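Local atomic coordinates of 3-oxo-tetronate kinase (Haemophilus influenzae, PDB entry 1YZY), a protein that catalyses the ATP-dependent phosphorylation of 3-oxo-tetronate to 3-oxo-tetronate 4-phosphate. Residues A[114-119]-A[199-204]; A[257-262]-A[307-312]. One frame throughout, in Å; residues are numbered along the deposited sequence.

Contact 1: residues A[114-119]-A[199-204]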
ATOM      1  N   ALA A 114       7.492  -1.111 -14.431  1.00 20.17           N
ATOM      2  CA  ALA A 114       8.275   0.101 -14.642  1.00 17.83           C
ATOM      3  C   ALA A 114       7.727   1.410 -14.079  1.00 16.40           C
ATOM      4  O   ALA A 114       6.526   1.665 -14.061  1.00 13.63           O
ATOM      5  CB  ALA A 114       8.757   0.331 -16.083  1.00 16.43           C
ATOM      6  N   LEU A 115       8.679   2.241 -13.666  1.00 13.84           N
ATOM      7  CA  LEU A 115       8.492   3.590 -13.150  1.00 16.71           C
ATOM      8  C   LEU A 115       9.880   4.227 -13.152  1.00 21.12           C
ATOM      9  O   LEU A 115      10.578   4.306 -12.143  1.00 23.75           O
ATOM     10  CB  LEU A 115       7.914   3.606 -11.737  1.00 20.40           C
ATOM     11  CG  LEU A 115       7.596   5.014 -11.222  1.00 23.62           C
ATOM     12  CD1 LEU A 115       6.829   5.803 -12.275  1.00 14.18           C
ATOM     13  CD2 LEU A 115       6.790   4.918  -9.931  1.00 22.47           C
ATOM     14  N   PRO A 116      10.366   4.625 -14.336  1.00 19.50           N
ATOM     15  CA  PRO A 116      11.698   5.184 -14.561  1.00 19.38           C
ATOM     16  C   PRO A 116      12.164   6.233 -13.581  1.00 17.66           C
ATOM     17  O   PRO A 116      13.353   6.292 -13.266  1.00 19.40           O
ATOM     18  CB  PRO A 116      11.587   5.746 -15.978  1.00 18.44           C
ATOM     19  CG  PRO A 116      10.642   4.800 -16.623  1.00 14.56           C
ATOM     20  CD  PRO A 116       9.570   4.702 -15.572  1.00 11.34           C
ATOM     21  N   VAL A 117      11.251   7.080 -13.116  1.00 11.84           N
ATOM     22  CA  VAL A 117      11.633   8.129 -12.176  1.00 17.94           C
ATOM     23  C   VAL A 117      12.094   7.523 -10.853  1.00 21.77           C
ATOM     24  O   VAL A 117      12.977   8.063 -10.181  1.00 26.19           O
ATOM     25  CB  VAL A 117      10.482   9.151 -11.963  1.00 25.52           C
ATOM     26  CG1 VAL A 117       9.400   8.577 -11.045  1.00 21.50           C
ATOM     27  CG2 VAL A 117      11.037  10.470 -11.439  1.00 25.22           C
ATOM     28  N   ASN A 118      11.539   6.360 -10.525  1.00 23.07           N
ATOM     29  CA  ASN A 118      11.898   5.665  -9.302  1.00 22.65           C
ATOM     30  C   ASN A 118      12.861   4.505  -9.540  1.00 20.30           C
ATOM     31  O   ASN A 118      12.848   3.505  -8.824  1.00 23.27           O
ATOM     32  CB  ASN A 118      10.640   5.224  -8.551  1.00 26.53           C
ATOM     33  CG  ASN A 118       9.900   6.404  -7.925  1.00 35.07           C
ATOM     34  OD1 ASN A 118      10.507   7.429  -7.588  1.00 43.69           O
ATOM     35  ND2 ASN A 118       8.588   6.266  -7.765  1.00 42.54           N
ATOM     36  N   GLY A 119      13.696   4.652 -10.562  1.00 15.52           N
ATOM     37  CA  GLY A 119      14.699   3.651 -10.875  1.00 13.71           C
ATOM     38  C   GLY A 119      14.280   2.290 -11.389  1.00 17.40           C
ATOM     39  O   GLY A 119      15.036   1.334 -11.252  1.00 16.24           O
ATOM     40  N   VAL A 199      12.116   3.754 -20.502  1.00 21.52           N
ATOM     41  CA  VAL A 199      13.355   4.211 -19.874  1.00 18.00           C
ATOM     42  C   VAL A 199      13.141   5.629 -19.348  1.00 20.66           C
ATOM     43  O   VAL A 199      13.988   6.182 -18.643  1.00 21.56           O
ATOM     44  CB  VAL A 199      14.538   4.200 -20.864  1.00 20.76           C
ATOM     45  CG1 VAL A 199      14.978   2.779 -21.128  1.00 16.59           C
ATOM     46  CG2 VAL A 199      14.149   4.895 -22.167  1.00 20.16           C
ATOM     47  N   ASP A 200      11.969   6.173 -19.669  1.00 19.80           N
ATOM     48  CA  ASP A 200      11.555   7.508 -19.288  1.00 14.42           C
ATOM     49  C   ASP A 200      10.057   7.457 -18.961  1.00 18.62           C
ATOM     50  O   ASP A 200       9.310   6.700 -19.574  1.00 20.41           O
ATOM     51  CB  ASP A 200      11.810   8.456 -20.459  1.00 21.85           C
ATOM     52  CG  ASP A 200      11.378   9.857 -20.169  1.00 20.42           C
ATOM     53  OD1 ASP A 200      10.281  10.241 -20.621  1.00 33.86           O
ATOM     54  OD2 ASP A 200      12.133  10.572 -19.480  1.00 35.28           O
ATOM     55  N   ASN A 201       9.621   8.278 -18.008  1.00 12.85           N
ATOM     56  CA  ASN A 201       8.218   8.298 -17.587  1.00 18.04           C
ATOM     57  C   ASN A 201       7.168   8.596 -18.639  1.00 16.71           C
ATOM     58  O   ASN A 201       6.015   8.182 -18.490  1.00 17.32           O
ATOM     59  CB  ASN A 201       8.048   9.256 -16.402  1.00 20.67           C
ATOM     60  CG  ASN A 201       8.126   8.623 -15.017  1.00 25.58           C
ATOM     61  OD1 ASN A 201       9.126   8.007 -14.667  1.00 18.74           O
ATOM     62  ND2 ASN A 201       7.064   8.763 -14.232  1.00 22.63           N
ATOM     63  N   SER A 202       7.524   9.347 -19.675  1.00 13.89           N
ATOM     64  CA  SER A 202       6.539   9.643 -20.709  1.00 14.04           C
ATOM     65  C   SER A 202       6.081   8.374 -21.427  1.00 16.08           C
ATOM     66  O   SER A 202       4.993   8.349 -22.016  1.00 17.30           O
ATOM     67  CB  SER A 202       7.060  10.675 -21.714  1.00 19.71           C
ATOM     68  OG  SER A 202       8.139  10.180 -22.492  1.00 20.85           O
ATOM     69  N   GLN A 203       6.900   7.322 -21.374  1.00 15.68           N
ATOM     70  CA  GLN A 203       6.542   6.052 -22.003  1.00 17.13           C
ATOM     71  C   GLN A 203       5.341   5.398 -21.301  1.00 17.65           C
ATOM     72  O   GLN A 203       4.608   4.626 -21.918  1.00 14.30           O
ATOM     73  CB  GLN A 203       7.724   5.079 -22.006  1.00 15.23           C
ATOM     74  CG  GLN A 203       8.642   5.181 -23.210  1.00 13.84           C
ATOM     75  CD  GLN A 203       9.809   6.117 -22.983  1.00 18.24           C
ATOM     76  OE1 GLN A 203       9.789   7.268 -23.415  1.00 19.52           O
ATOM     77  NE2 GLN A 203      10.857   5.613 -22.347  1.00 10.70           N
ATOM     78  N   LEU A 204       5.186   5.658 -20.000  1.00 14.73           N
ATOM     79  CA  LEU A 204       4.067   5.106 -19.218  1.00 16.32           C
ATOM     80  C   LEU A 204       2.813   5.904 -19.513  1.00 13.49           C
ATOM     81  O   LEU A 204       1.691   5.384 -19.454  1.00 11.88           O
ATOM     82  CB  LEU A 204       4.380   5.130 -17.714  1.00 13.24           C
ATOM     83  CG  LEU A 204       5.533   4.225 -17.282  1.00 13.98           C
ATOM     84  CD1 LEU A 204       5.933   4.541 -15.861  1.00 13.16           C
ATOM     85  CD2 LEU A 204       5.142   2.743 -17.450  1.00 15.15           C
TER

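Contact 2: residues A[257-262]-A[307-312]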
ATOM      1  N   VAL A 257      14.853   5.111  15.278  1.00 40.07           N
ATOM      2  CA  VAL A 257      15.539   6.393  15.343  1.00 42.35           C
ATOM      3  C   VAL A 257      14.654   7.582  14.974  1.00 39.60           C
ATOM      4  O   VAL A 257      14.674   8.608  15.664  1.00 35.66           O
ATOM      5  CB  VAL A 257      16.803   6.396  14.446  1.00 45.59           C
ATOM      6  CG1 VAL A 257      17.858   5.485  15.043  1.00 43.46           C
ATOM      7  CG2 VAL A 257      16.450   5.938  13.025  1.00 51.82           C
ATOM      8  N   MET A 258      13.894   7.446  13.886  1.00 34.37           N
ATOM      9  CA  MET A 258      13.014   8.518  13.424  1.00 40.22           C
ATOM     10  C   MET A 258      11.841   8.788  14.364  1.00 40.48           C
ATOM     11  O   MET A 258      11.494   9.947  14.613  1.00 36.68           O
ATOM     12  CB  MET A 258      12.507   8.231  12.008  1.00 38.31           C
ATOM     13  CG  MET A 258      11.577   9.302  11.463  1.00 40.04           C
ATOM     14  SD  MET A 258      12.154  10.968  11.850  1.00 49.17           S
ATOM     15  CE  MET A 258      13.422  11.184  10.634  1.00 41.63           C
ATOM     16  N   THR A 259      11.250   7.725  14.900  1.00 38.87           N
ATOM     17  CA  THR A 259      10.121   7.869  15.811  1.00 38.18           C
ATOM     18  C   THR A 259      10.544   8.522  17.132  1.00 36.73           C
ATOM     19  O   THR A 259       9.837   9.382  17.664  1.00 39.47           O
ATOM     20  CB  THR A 259       9.440   6.511  16.088  1.00 34.35           C
ATOM     21  OG1 THR A 259       9.013   5.930  14.849  1.00 27.28           O
ATOM     22  CG2 THR A 259       8.224   6.697  16.991  1.00 33.08           C
ATOM     23  N   ASN A 260      11.700   8.122  17.650  1.00 30.21           N
ATOM     24  CA  ASN A 260      12.207   8.675  18.894  1.00 29.63           C
ATOM     25  C   ASN A 260      12.370  10.178  18.797  1.00 32.71           C
ATOM     26  O   ASN A 260      12.173  10.894  19.778  1.00 33.52           O
ATOM     27  CB  ASN A 260      13.537   8.043  19.262  1.00 28.15           C
ATOM     28  CG  ASN A 260      13.407   7.058  20.389  1.00 33.95           C
ATOM     29  OD1 ASN A 260      13.468   7.428  21.565  1.00 29.43           O
ATOM     30  ND2 ASN A 260      13.232   5.792  20.046  1.00 37.27           N
ATOM     31  N   LYS A 261      12.762  10.648  17.619  1.00 30.64           N
ATOM     32  CA  LYS A 261      12.943  12.073  17.389  1.00 32.83           C
ATOM     33  C   LYS A 261      11.595  12.769  17.245  1.00 34.69           C
ATOM     34  O   LYS A 261      11.432  13.902  17.696  1.00 36.88           O
ATOM     35  CB  LYS A 261      13.800  12.312  16.142  1.00 37.67           C
ATOM     36  CG  LYS A 261      15.249  11.868  16.300  1.00 44.67           C
ATOM     37  CD  LYS A 261      16.068  12.132  15.042  1.00 52.62           C
ATOM     38  CE  LYS A 261      15.520  11.352  13.855  1.00 58.20           C
ATOM     39  NZ  LYS A 261      16.294  11.584  12.608  1.00 63.18           N
ATOM     40  N   GLN A 262      10.647  12.101  16.589  1.00 29.59           N
ATOM     41  CA  GLN A 262       9.306  12.653  16.383  1.00 30.08           C
ATOM     42  C   GLN A 262       8.566  12.795  17.717  1.00 29.68           C
ATOM     43  O   GLN A 262       7.711  13.670  17.874  1.00 29.98           O
ATOM     44  CB  GLN A 262       8.500  11.769  15.416  1.00 25.38           C
ATOM     45  CG  GLN A 262       9.046  11.735  13.990  1.00 23.58           C
ATOM     46  CD  GLN A 262       8.389  10.666  13.131  1.00 27.99           C
ATOM     47  OE1 GLN A 262       8.284   9.514  13.534  1.00 34.36           O
ATOM     48  NE2 GLN A 262       7.933  11.049  11.951  1.00 29.62           N
ATOM     49  N   TYR A 307       2.714   7.143  24.715  1.00 26.75           N
ATOM     50  CA  TYR A 307       3.781   6.496  23.966  1.00 24.87           C
ATOM     51  C   TYR A 307       4.646   5.477  24.687  1.00 26.20           C
ATOM     52  O   TYR A 307       4.936   5.614  25.873  1.00 31.65           O
ATOM     53  CB  TYR A 307       4.697   7.566  23.358  1.00 24.27           C
ATOM     54  CG  TYR A 307       5.441   8.407  24.378  1.00 26.70           C
ATOM     55  CD1 TYR A 307       6.792   8.179  24.645  1.00 25.79           C
ATOM     56  CD2 TYR A 307       4.789   9.422  25.089  1.00 28.96           C
ATOM     57  CE1 TYR A 307       7.469   8.932  25.593  1.00 32.22           C
ATOM     58  CE2 TYR A 307       5.455  10.180  26.032  1.00 28.49           C
ATOM     59  CZ  TYR A 307       6.794   9.930  26.282  1.00 36.55           C
ATOM     60  OH  TYR A 307       7.450  10.661  27.244  1.00 42.09           O
ATOM     61  N   ALA A 308       5.079   4.471  23.939  1.00 24.64           N
ATOM     62  CA  ALA A 308       5.961   3.431  24.450  1.00 26.22           C
ATOM     63  C   ALA A 308       7.367   3.724  23.911  1.00 27.28           C
ATOM     64  O   ALA A 308       8.364   3.216  24.420  1.00 26.72           O
ATOM     65  CB  ALA A 308       5.485   2.058  23.983  1.00 27.78           C
ATOM     66  N   THR A 309       7.421   4.583  22.900  1.00 28.58           N
ATOM     67  CA  THR A 309       8.659   4.985  22.242  1.00 33.11           C
ATOM     68  C   THR A 309       9.821   5.392  23.152  1.00 37.10           C
ATOM     69  O   THR A 309       9.764   6.420  23.835  1.00 36.56           O
ATOM     70  CB  THR A 309       8.382   6.142  21.290  1.00 33.16           C
ATOM     71  OG1 THR A 309       7.386   5.739  20.344  1.00 28.03           O
ATOM     72  CG2 THR A 309       9.652   6.570  20.564  1.00 34.51           C
ATOM     73  N   VAL A 310      10.876   4.580  23.142  1.00 41.05           N
ATOM     74  CA  VAL A 310      12.096   4.835  23.909  1.00 42.22           C
ATOM     75  C   VAL A 310      13.286   4.524  23.003  1.00 46.15           C
ATOM     76  O   VAL A 310      13.168   3.718  22.073  1.00 42.06           O
ATOM     77  CB  VAL A 310      12.207   3.960  25.193  1.00 39.11           C
ATOM     78  CG1 VAL A 310      11.254   4.452  26.252  1.00 31.11           C
ATOM     79  CG2 VAL A 310      11.957   2.496  24.873  1.00 43.51           C
ATOM     80  N   PRO A 311      14.452   5.144  23.271  1.00 49.07           N
ATOM     81  CA  PRO A 311      15.652   4.913  22.459  1.00 53.36           C
ATOM     82  C   PRO A 311      15.912   3.420  22.263  1.00 57.11           C
ATOM     83  O   PRO A 311      15.669   2.620  23.174  1.00 55.65           O
ATOM     84  CB  PRO A 311      16.753   5.564  23.297  1.00 49.72           C
ATOM     85  CG  PRO A 311      16.046   6.706  23.936  1.00 49.56           C
ATOM     86  CD  PRO A 311      14.743   6.077  24.377  1.00 51.43           C
ATOM     87  N   PRO A 312      16.387   3.026  21.065  1.00 61.08           N
ATOM     88  CA  PRO A 312      16.674   1.617  20.769  1.00 67.29           C
ATOM     89  C   PRO A 312      17.610   0.991  21.806  1.00 71.30           C
ATOM     90  O   PRO A 312      17.694  -0.234  21.919  1.00 73.35           O
ATOM     91  CB  PRO A 312      17.302   1.678  19.372  1.00 65.70           C
ATOM     92  CG  PRO A 312      17.799   3.092  19.256  1.00 67.20           C
ATOM     93  CD  PRO A 312      16.702   3.873  19.904  1.00 63.14           C
TER

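Contact 1: residues A[114-119]-A[199-204]
Pro-116 and Leu-204 meet at the centre of a loop-to-helix contact in the sugar-binding N-terminal domain, where the turn after strand 109-111 packs against the start of helix 202-210. The proline ring packs its CB and CG against the backbone that leads into the helix: CB sits 3.6 Å from Val-199 O, and CG rests against the backbone of Asp-200, touching its N and C. CD of Pro-116 and CD1 of Leu-204 meet tip to tip at 3.7 Å. The same leucine methyl lies against the carbonyl oxygen of Ala-114 and touches CD1 of Leu-115, the two leucine side chains crossing at about a right angle. Leu-115 sends its CB away from the helix, yet with CG anti to the backbone N (chi1 -175°) its CD1 still comes within 3.6 Å of Asn-201 ND2.

One polar bond crosses the interface. Val-117 N donates to Asn-201 OD1 at 2.8 Å, meeting the oxygen almost end-on, although the N-H...O angle is only 135°. The amide of Asn-201 is held from both ends, because ND2 is hydrogen-bonded to Tyr-226 OH; this fixes its rotation and leaves OD1 turned to the 3-10 turn. CB of Val-117 presses on that oxygen as well.

One residue before the asparagine, Asp-200 OD1 takes two bonds from Ser-202, one from OG and one from the backbone N at 3.0 Å, the latter arriving from above the carboxylate plane. Thr-121 touches Pro-116 from strand 120-123, and Phe-18 of helix 9-20 reaches Leu-115. The arrangement joins two connections that follow neighbouring parallel strands, 109-111 and 193-196, of a three-stranded sheet, the second connection entering its helix through an aspartate-capped turn.

Contact 2: residues A[257-262]-A[307-312]
Thr-309 is the first residue of 307-312 to meet 257-262, the start of helix 257-266, and its two branches divide the work. A chi1 of -57° sets OG1 beside the backbone N and CG2 anti to it, and that methyl lies 3.7 Å from both CA and ND2 of Asn-260. OG1 faces the methyl of Thr-259 at 3.6 Å from CG2, but its polar partners are Ser-254 O and Ser-252 OG, so the threonine also ties the loop to the end of strand 248-252. Thr-259 in turn has its hydroxyl bonded to Lys-395 NZ, and the two threonine side chains cross at a slant, CG2 of Thr-259 lying 3.8 Å from CG2 of Thr-309.

At Val-310 the contact passes to the backbone. Asn-260 points the OD1/ND2 end of its amide at the face of the peptide between Val-310 and Pro-311, the two planes steeply turned against each other, and ND2 donates to Val-310 O at 2.9 Å. The N-H...O angle is nearly straight (174°) and the acceptor lies in the plane of the asparagine amide, but the donor stands above the carbonyl plane, 72° out of it.

Pro-311, at the N-cap position of helix 312-319, follows. Its nitrogen lies 3.0 Å from Asn-260 OD1 and has no hydrogen to offer, so this is packing, continued by ring atom CD at 3.4 Å.

Chemically, a single side-chain amide grips a peptide that ends in proline: one directional bond goes to the carbonyl and the rest is van der Waals contact. The threonine pair carries the contact toward Ser-254 and Gly-397, which by similarity bind ATP, consistent with a place beside the nucleotide site.

Overall arrangement
From the N terminus, the chain first closes contact 1, which brings 199-204 back to 114-119 across 79 intervening residues that include strand 164-167 and helix 176-188. Only after this loop is complete does the chain enter the C-terminal, nucleotide-binding region, where contact 2 closes a shorter loop of 44 residues between 257-262 and 307-312. The two therefore follow in series, neither nested nor crossed. The centres of contact 1 and contact 2 are about 36 Å apart, and the nearest atoms of contact 1 and contact 2 are about 19 Å apart. Contact 1 joins elements within the sugar-binding part, away from the annotated sites; contact 2 ties a helix to the loop after strand 305-307 close to the predicted ATP site.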